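Local structure of hemoglobin (Mustelus griseus, 1GCV) at residues L92-I106 with D125-Y139. The protein carries oxygen from the gills to the peripheral tissues as the heme-bearing alpha subunit of a tetrameric hemoglobin. Sequence-based numbering, arbitrary orientation.
With HEM (protoporphyrin IX containing Fe), chain E.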
loop_
_atom_site.group_PDB
_atom_site.type_symbol
_atom_site.label_atom_id
_atom_site.label_comp_id
_atom_site.label_asym_id
_atom_site.label_seq_id
_atom_site.Cartn_x
_atom_site.Cartn_y
_atom_site.Cartn_z
ATOM N N LEU A 92 7.390 11.194 14.059
ATOM C CA LEU A 92 7.888 9.993 13.405
ATOM C C LEU A 92 6.776 8.983 13.115
ATOM O O LEU A 92 6.916 7.784 13.383
ATOM C CB LEU A 92 8.985 9.347 14.268
ATOM C CG LEU A 92 10.202 10.201 14.658
ATOM C CD1 LEU A 92 11.351 9.302 15.098
ATOM C CD2 LEU A 92 10.637 11.048 13.498
ATOM N N VAL A 93 5.674 9.486 12.567
ATOM C CA VAL A 93 4.522 8.663 12.206
ATOM C C VAL A 93 4.830 7.951 10.885
ATOM O O VAL A 93 5.240 8.592 9.917
ATOM C CB VAL A 93 3.265 9.545 12.016
ATOM C CG1 VAL A 93 2.099 8.702 11.509
ATOM C CG2 VAL A 93 2.917 10.232 13.326
ATOM N N ASP A 94 4.652 6.634 10.842
ATOM C CA ASP A 94 4.915 5.894 9.612
ATOM C C ASP A 94 4.024 6.484 8.523
ATOM O O ASP A 94 2.800 6.505 8.662
ATOM C CB ASP A 94 4.610 4.403 9.806
ATOM C CG ASP A 94 5.048 3.564 8.622
ATOM O OD1 ASP A 94 4.717 3.935 7.484
ATOM O OD2 ASP A 94 5.727 2.535 8.825
ATOM N N PRO A 95 4.628 6.980 7.427
ATOM C CA PRO A 95 3.886 7.584 6.311
ATOM C C PRO A 95 2.794 6.713 5.686
ATOM O O PRO A 95 1.882 7.234 5.054
ATOM C CB PRO A 95 4.974 7.947 5.295
ATOM C CG PRO A 95 6.245 7.959 6.058
ATOM C CD PRO A 95 6.084 6.980 7.181
ATOM N N GLN A 96 2.883 5.397 5.861
ATOM C CA GLN A 96 1.891 4.485 5.302
ATOM C C GLN A 96 0.505 4.746 5.875
ATOM O O GLN A 96 -0.491 4.293 5.327
ATOM C CB GLN A 96 2.305 3.036 5.558
ATOM C CG GLN A 96 3.564 2.657 4.782
ATOM C CD GLN A 96 4.136 1.300 5.155
ATOM O OE1 GLN A 96 4.808 1.148 6.180
ATOM N NE2 GLN A 96 3.880 0.306 4.314
ATOM N N ASN A 97 0.441 5.504 6.964
ATOM C CA ASN A 97 -0.835 5.817 7.596
ATOM C C ASN A 97 -1.593 6.983 6.955
ATOM O O ASN A 97 -2.820 7.007 6.991
ATOM C CB ASN A 97 -0.624 6.130 9.083
ATOM C CG ASN A 97 -0.311 4.898 9.904
ATOM O OD1 ASN A 97 0.838 4.663 10.274
ATOM N ND2 ASN A 97 -1.330 4.109 10.198
ATOM N N PHE A 98 -0.872 7.946 6.380
ATOM C CA PHE A 98 -1.498 9.120 5.773
ATOM C C PHE A 98 -2.612 8.789 4.788
ATOM O O PHE A 98 -3.715 9.307 4.912
ATOM C CB PHE A 98 -0.431 10.004 5.124
ATOM C CG PHE A 98 0.532 10.607 6.116
ATOM C CD1 PHE A 98 0.076 11.096 7.337
ATOM C CD2 PHE A 98 1.896 10.656 5.848
ATOM C CE1 PHE A 98 0.968 11.621 8.279
ATOM C CE2 PHE A 98 2.786 11.176 6.782
ATOM C CZ PHE A 98 2.323 11.657 7.996
ATOM N N PRO A 99 -2.336 7.943 3.777
ATOM C CA PRO A 99 -3.362 7.562 2.792
ATOM C C PRO A 99 -4.559 6.836 3.431
ATOM O O PRO A 99 -5.685 6.921 2.934
ATOM C CB PRO A 99 -2.609 6.659 1.814
ATOM C CG PRO A 99 -1.166 7.023 2.000
ATOM C CD PRO A 99 -1.029 7.346 3.453
ATOM N N MET A 100 -4.309 6.118 4.524
ATOM C CA MET A 100 -5.363 5.404 5.233
ATOM C C MET A 100 -6.362 6.420 5.795
ATOM O O MET A 100 -7.572 6.245 5.674
ATOM C CB MET A 100 -4.770 4.569 6.376
ATOM C CG MET A 100 -4.028 3.313 5.927
ATOM S SD MET A 100 -3.225 2.463 7.316
ATOM C CE MET A 100 -1.949 1.515 6.462
ATOM N N LEU A 101 -5.849 7.486 6.402
ATOM C CA LEU A 101 -6.707 8.525 6.966
ATOM C C LEU A 101 -7.416 9.309 5.866
ATOM O O LEU A 101 -8.535 9.765 6.061
ATOM C CB LEU A 101 -5.895 9.487 7.839
ATOM C CG LEU A 101 -6.643 10.703 8.394
ATOM C CD1 LEU A 101 -7.711 10.249 9.378
ATOM C CD2 LEU A 101 -5.655 11.636 9.082
ATOM N N SER A 102 -6.766 9.471 4.717
ATOM C CA SER A 102 -7.380 10.196 3.607
ATOM C C SER A 102 -8.672 9.514 3.150
ATOM O O SER A 102 -9.656 10.186 2.856
ATOM C CB SER A 102 -6.404 10.303 2.431
ATOM O OG SER A 102 -5.375 11.223 2.734
ATOM N N GLU A 103 -8.674 8.185 3.095
ATOM C CA GLU A 103 -9.869 7.459 2.679
ATOM C C GLU A 103 -11.003 7.590 3.698
ATOM O O GLU A 103 -12.173 7.580 3.328
ATOM C CB GLU A 103 -9.554 5.978 2.444
ATOM C CG GLU A 103 -10.640 5.229 1.661
ATOM C CD GLU A 103 -11.030 5.908 0.340
ATOM O OE1 GLU A 103 -12.225 5.855 -0.028
ATOM O OE2 GLU A 103 -10.147 6.490 -0.331
ATOM N N CYS A 104 -10.659 7.719 4.977
ATOM C CA CYS A 104 -11.671 7.864 6.021
ATOM C C CYS A 104 -12.285 9.260 6.019
ATOM O O CYS A 104 -13.434 9.436 6.422
ATOM C CB CYS A 104 -11.071 7.550 7.386
ATOM S SG CYS A 104 -10.779 5.795 7.598
ATOM N N ILE A 105 -11.513 10.252 5.578
ATOM C CA ILE A 105 -12.008 11.623 5.472
ATOM C C ILE A 105 -13.009 11.604 4.312
ATOM O O ILE A 105 -14.070 12.227 4.380
ATOM C CB ILE A 105 -10.870 12.638 5.136
ATOM C CG1 ILE A 105 -10.037 12.931 6.386
ATOM C CG2 ILE A 105 -11.462 13.945 4.607
ATOM C CD1 ILE A 105 -8.699 13.585 6.089
ATOM N N ILE A 106 -12.672 10.874 3.251
ATOM C CA ILE A 106 -13.557 10.777 2.093
ATOM C C ILE A 106 -14.881 10.137 2.516
ATOM O O ILE A 106 -15.945 10.639 2.175
ATOM C CB ILE A 106 -12.927 9.931 0.946
ATOM C CG1 ILE A 106 -11.723 10.658 0.336
ATOM C CG2 ILE A 106 -13.969 9.654 -0.137
ATOM C CD1 ILE A 106 -12.054 11.997 -0.277
ATOM N N ASP A 125 -10.025 14.086 -3.348
ATOM C CA ASP A 125 -9.009 13.039 -3.281
ATOM C C ASP A 125 -7.658 13.574 -3.742
ATOM O O ASP A 125 -6.620 13.168 -3.231
ATOM C CB ASP A 125 -9.400 11.837 -4.151
ATOM C CG ASP A 125 -8.681 10.562 -3.737
ATOM O OD1 ASP A 125 -8.633 10.279 -2.520
ATOM O OD2 ASP A 125 -8.164 9.847 -4.621
ATOM N N LYS A 126 -7.682 14.490 -4.708
ATOM C CA LYS A 126 -6.462 15.085 -5.234
ATOM C C LYS A 126 -5.801 16.017 -4.217
ATOM O O LYS A 126 -4.578 16.111 -4.162
ATOM C CB LYS A 126 -6.764 15.840 -6.532
ATOM C CG LYS A 126 -6.894 14.920 -7.743
ATOM C CD LYS A 126 -7.252 15.694 -9.008
ATOM C CE LYS A 126 -6.113 16.608 -9.448
ATOM N NZ LYS A 126 -6.274 17.032 -10.865
ATOM N N LEU A 127 -6.608 16.698 -3.409
ATOM C CA LEU A 127 -6.064 17.595 -2.395
ATOM C C LEU A 127 -5.406 16.774 -1.286
ATOM O O LEU A 127 -4.275 17.052 -0.883
ATOM C CB LEU A 127 -7.175 18.477 -1.808
ATOM C CG LEU A 127 -6.811 19.309 -0.572
ATOM C CD1 LEU A 127 -6.023 20.540 -1.001
ATOM C CD2 LEU A 127 -8.074 19.701 0.185
ATOM N N LEU A 128 -6.114 15.752 -0.807
ATOM C CA LEU A 128 -5.596 14.893 0.259
ATOM C C LEU A 128 -4.304 14.204 -0.155
ATOM O O LEU A 128 -3.396 14.044 0.655
ATOM C CB LEU A 128 -6.643 13.844 0.667
ATOM C CG LEU A 128 -7.891 14.415 1.349
ATOM C CD1 LEU A 128 -8.913 13.317 1.592
ATOM C CD2 LEU A 128 -7.493 15.073 2.651
ATOM N N SER A 129 -4.219 13.791 -1.415
ATOM C CA SER A 129 -3.013 13.133 -1.902
ATOM C C SER A 129 -1.843 14.106 -1.874
ATOM O O SER A 129 -0.742 13.741 -1.462
ATOM C CB SER A 129 -3.220 12.602 -3.326
ATOM O OG SER A 129 -4.104 11.491 -3.330
ATOM N N ALA A 130 -2.089 15.340 -2.312
ATOM C CA ALA A 130 -1.061 16.379 -2.330
ATOM C C ALA A 130 -0.607 16.669 -0.914
ATOM O O ALA A 130 0.576 16.897 -0.666
ATOM C CB ALA A 130 -1.606 17.655 -2.963
ATOM N N ILE A 131 -1.561 16.678 0.011
ATOM C CA ILE A 131 -1.270 16.930 1.414
ATOM C C ILE A 131 -0.471 15.759 1.992
ATOM O O ILE A 131 0.478 15.959 2.743
ATOM C CB ILE A 131 -2.573 17.111 2.224
ATOM C CG1 ILE A 131 -3.141 18.507 1.989
ATOM C CG2 ILE A 131 -2.303 16.921 3.705
ATOM C CD1 ILE A 131 -4.538 18.689 2.543
ATOM N N CYS A 132 -0.846 14.536 1.635
ATOM C CA CYS A 132 -0.138 13.367 2.129
ATOM C C CYS A 132 1.290 13.331 1.613
ATOM O O CYS A 132 2.191 12.933 2.343
ATOM C CB CYS A 132 -0.861 12.083 1.716
ATOM S SG CYS A 132 -2.341 11.731 2.691
ATOM N N GLN A 133 1.501 13.740 0.362
ATOM C CA GLN A 133 2.850 13.733 -0.213
ATOM C C GLN A 133 3.772 14.769 0.451
ATOM O O GLN A 133 4.974 14.540 0.586
ATOM C CB GLN A 133 2.798 13.958 -1.736
ATOM C CG GLN A 133 2.957 15.419 -2.180
ATOM C CD GLN A 133 4.046 15.619 -3.234
ATOM O OE1 GLN A 133 5.091 16.221 -2.962
ATOM N NE2 GLN A 133 3.798 15.118 -4.442
ATOM N N GLU A 134 3.207 15.900 0.866
ATOM C CA GLU A 134 3.978 16.942 1.538
ATOM C C GLU A 134 4.350 16.461 2.938
ATOM O O GLU A 134 5.487 16.629 3.381
ATOM C CB GLU A 134 3.159 18.233 1.645
ATOM C CG GLU A 134 3.018 18.984 0.337
ATOM C CD GLU A 134 4.351 19.171 -0.373
ATOM O OE1 GLU A 134 5.367 19.436 0.310
ATOM O OE2 GLU A 134 4.381 19.051 -1.616
ATOM N N LEU A 135 3.383 15.851 3.620
ATOM C CA LEU A 135 3.568 15.337 4.976
ATOM C C LEU A 135 4.560 14.179 5.063
ATOM O O LEU A 135 5.100 13.909 6.132
ATOM C CB LEU A 135 2.218 14.901 5.558
ATOM C CG LEU A 135 1.505 15.849 6.532
ATOM C CD1 LEU A 135 1.732 17.301 6.139
ATOM C CD2 LEU A 135 0.021 15.528 6.540
ATOM N N SER A 136 4.792 13.495 3.947
ATOM C CA SER A 136 5.734 12.373 3.910
ATOM C C SER A 136 7.086 12.808 3.346
ATOM O O SER A 136 7.993 11.991 3.220
ATOM C CB SER A 136 5.203 11.238 3.014
ATOM O OG SER A 136 3.806 11.058 3.141
ATOM N N SER A 137 7.220 14.089 3.021
ATOM C CA SER A 137 8.437 14.602 2.399
ATOM C C SER A 137 9.647 14.939 3.268
ATOM O O SER A 137 10.711 15.235 2.731
ATOM C CB SER A 137 8.090 15.823 1.535
ATOM O OG SER A 137 7.876 16.985 2.325
ATOM N N ARG A 138 9.514 14.890 4.589
ATOM C CA ARG A 138 10.649 15.230 5.442
ATOM C C ARG A 138 11.053 14.152 6.442
ATOM O O ARG A 138 11.423 14.458 7.573
ATOM C CB ARG A 138 10.364 16.540 6.184
ATOM C CG ARG A 138 10.550 17.771 5.322
ATOM C CD ARG A 138 9.232 18.243 4.751
ATOM N NE ARG A 138 9.390 19.318 3.772
ATOM C CZ ARG A 138 10.234 20.338 3.903
ATOM N NH1 ARG A 138 11.013 20.441 4.973
ATOM N NH2 ARG A 138 10.298 21.266 2.958
ATOM N N TYR A 139 11.002 12.895 6.021
ATOM C CA TYR A 139 11.371 11.795 6.902
ATOM C C TYR A 139 12.833 11.389 6.759
ATOM O O TYR A 139 13.463 10.979 7.729
ATOM C CB TYR A 139 10.486 10.584 6.624
ATOM C CG TYR A 139 9.143 10.671 7.286
ATOM C CD1 TYR A 139 8.920 10.080 8.523
ATOM C CD2 TYR A 139 8.087 11.330 6.671
ATOM C CE1 TYR A 139 7.678 10.141 9.132
ATOM C CE2 TYR A 139 6.840 11.400 7.271
ATOM C CZ TYR A 139 6.640 10.802 8.503
ATOM O OH TYR A 139 5.402 10.876 9.110
HETATM C CHA HEM E . -0.361 15.922 15.384
HETATM C CHB HEM E . -2.321 17.171 11.107
HETATM C CHC HEM E . -2.281 12.469 9.764
HETATM C CHD HEM E . -0.508 11.220 14.100
HETATM C C1A HEM E . -0.865 16.672 14.299
HETATM C C2A HEM E . -1.179 18.088 14.335
HETATM C C3A HEM E . -1.761 18.431 13.178
HETATM C C4A HEM E . -1.811 17.223 12.397
HETATM C CMA HEM E . -2.210 19.826 12.744
HETATM C CAA HEM E . -0.864 19.049 15.451
HETATM C CBA HEM E . 0.630 19.258 15.464
HETATM C CGA HEM E . 1.089 20.102 16.632
HETATM O O1A HEM E . 0.753 19.760 17.789
HETATM O O2A HEM E . 1.789 21.109 16.385
HETATM C C1B HEM E . -2.405 15.998 10.351
HETATM C C2B HEM E . -2.986 15.933 9.009
HETATM C C3B HEM E . -2.948 14.617 8.605
HETATM C C4B HEM E . -2.361 13.868 9.722
HETATM C CMB HEM E . -3.467 17.128 8.183
HETATM C CAB HEM E . -3.313 14.087 7.357
HETATM C CBB HEM E . -4.540 14.354 6.741
HETATM C C1C HEM E . -1.821 11.733 10.851
HETATM C C2C HEM E . -1.903 10.284 10.940
HETATM C C3C HEM E . -1.371 9.940 12.154
HETATM C C4C HEM E . -1.006 11.172 12.813
HETATM C CMC HEM E . -2.514 9.363 9.882
HETATM C CAC HEM E . -1.149 8.680 12.698
HETATM C CBC HEM E . -2.061 7.615 12.709
HETATM C C1D HEM E . -0.257 12.398 14.788
HETATM C C2D HEM E . 0.191 12.411 16.166
HETATM C C3D HEM E . 0.183 13.715 16.531
HETATM C C4D HEM E . -0.225 14.525 15.387
HETATM C CMD HEM E . 0.616 11.214 17.021
HETATM C CAD HEM E . 0.519 14.200 17.921
HETATM C CBD HEM E . -0.768 14.297 18.716
HETATM C CGD HEM E . -0.611 15.118 19.977
HETATM O O1D HEM E . 0.296 15.982 20.022
HETATM O O2D HEM E . -1.398 14.896 20.920
HETATM N NA HEM E . -1.247 16.129 13.080
HETATM N NB HEM E . -1.981 14.729 10.779
HETATM N NC HEM E . -1.275 12.289 12.014
HETATM N ND HEM E . -0.471 13.699 14.286
HETATM FE FE HEM E . -0.990 14.240 12.434
HETATM O O HOH W 1 -10.808 8.168 -2.901
HETATM O O HOH W 2 -8.313 8.192 -0.875
#
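Tyr139 donates its phenolic hydroxyl to the backbone carbonyl of Val93, OH to O 2.4 Å, a hydrogen bond doubtfully short as modelled, which ties the C-terminal stretch to the turn after helix 81-91. Pro95 sets CG over the centre of the tyrosine ring, 3.7 Å from the centroid, in a CH-pi contact; its ring closure holds the CH groups against the aromatic face. The CG of Phe98 sits anti to the carbonyl carbon (chi1 -65°), which carries the ring across to Leu135, whose CB packs over one face toward the rim, while heme CHC lies in plane at the edge, 3.7 Å from CD1. A serine in place of Phe98 would probably open a gap beside the heme and leave Leu135 CB without its aromatic face. Ser136 OG touches the ring edge, 3.3 Å from Phe98 CD2, and its bond to Cys132 O, one turn back, holds it there. Between the helices, antiparallel at 156°, Ser102 and Cys132 fill the layer between Phe98 and Leu128, with Ser102 OG 3.1 Å from Cys132 SG. Farther along, Leu128 sends CD1 against Ile106 CD1 and CD2 toward Ile105 CD1, each pair 3.9 Å apart. At the far end two waters lie between the carboxylates of Glu103 and Asp125, like charges that do not touch, with water probably easing their proximity; Asp125 also forms a salt bridge with Arg140 of the second alpha subunit. Through its bond to Val93 and its packing on His87, the predicted proximal ligand, and on Trp37 of a neighbouring beta subunit, Tyr139 lies between heme pocket and interface; its bond to the valine carbonyl is a textbook mark of deoxy, T-state hemoglobin, as befits this deoxy structure.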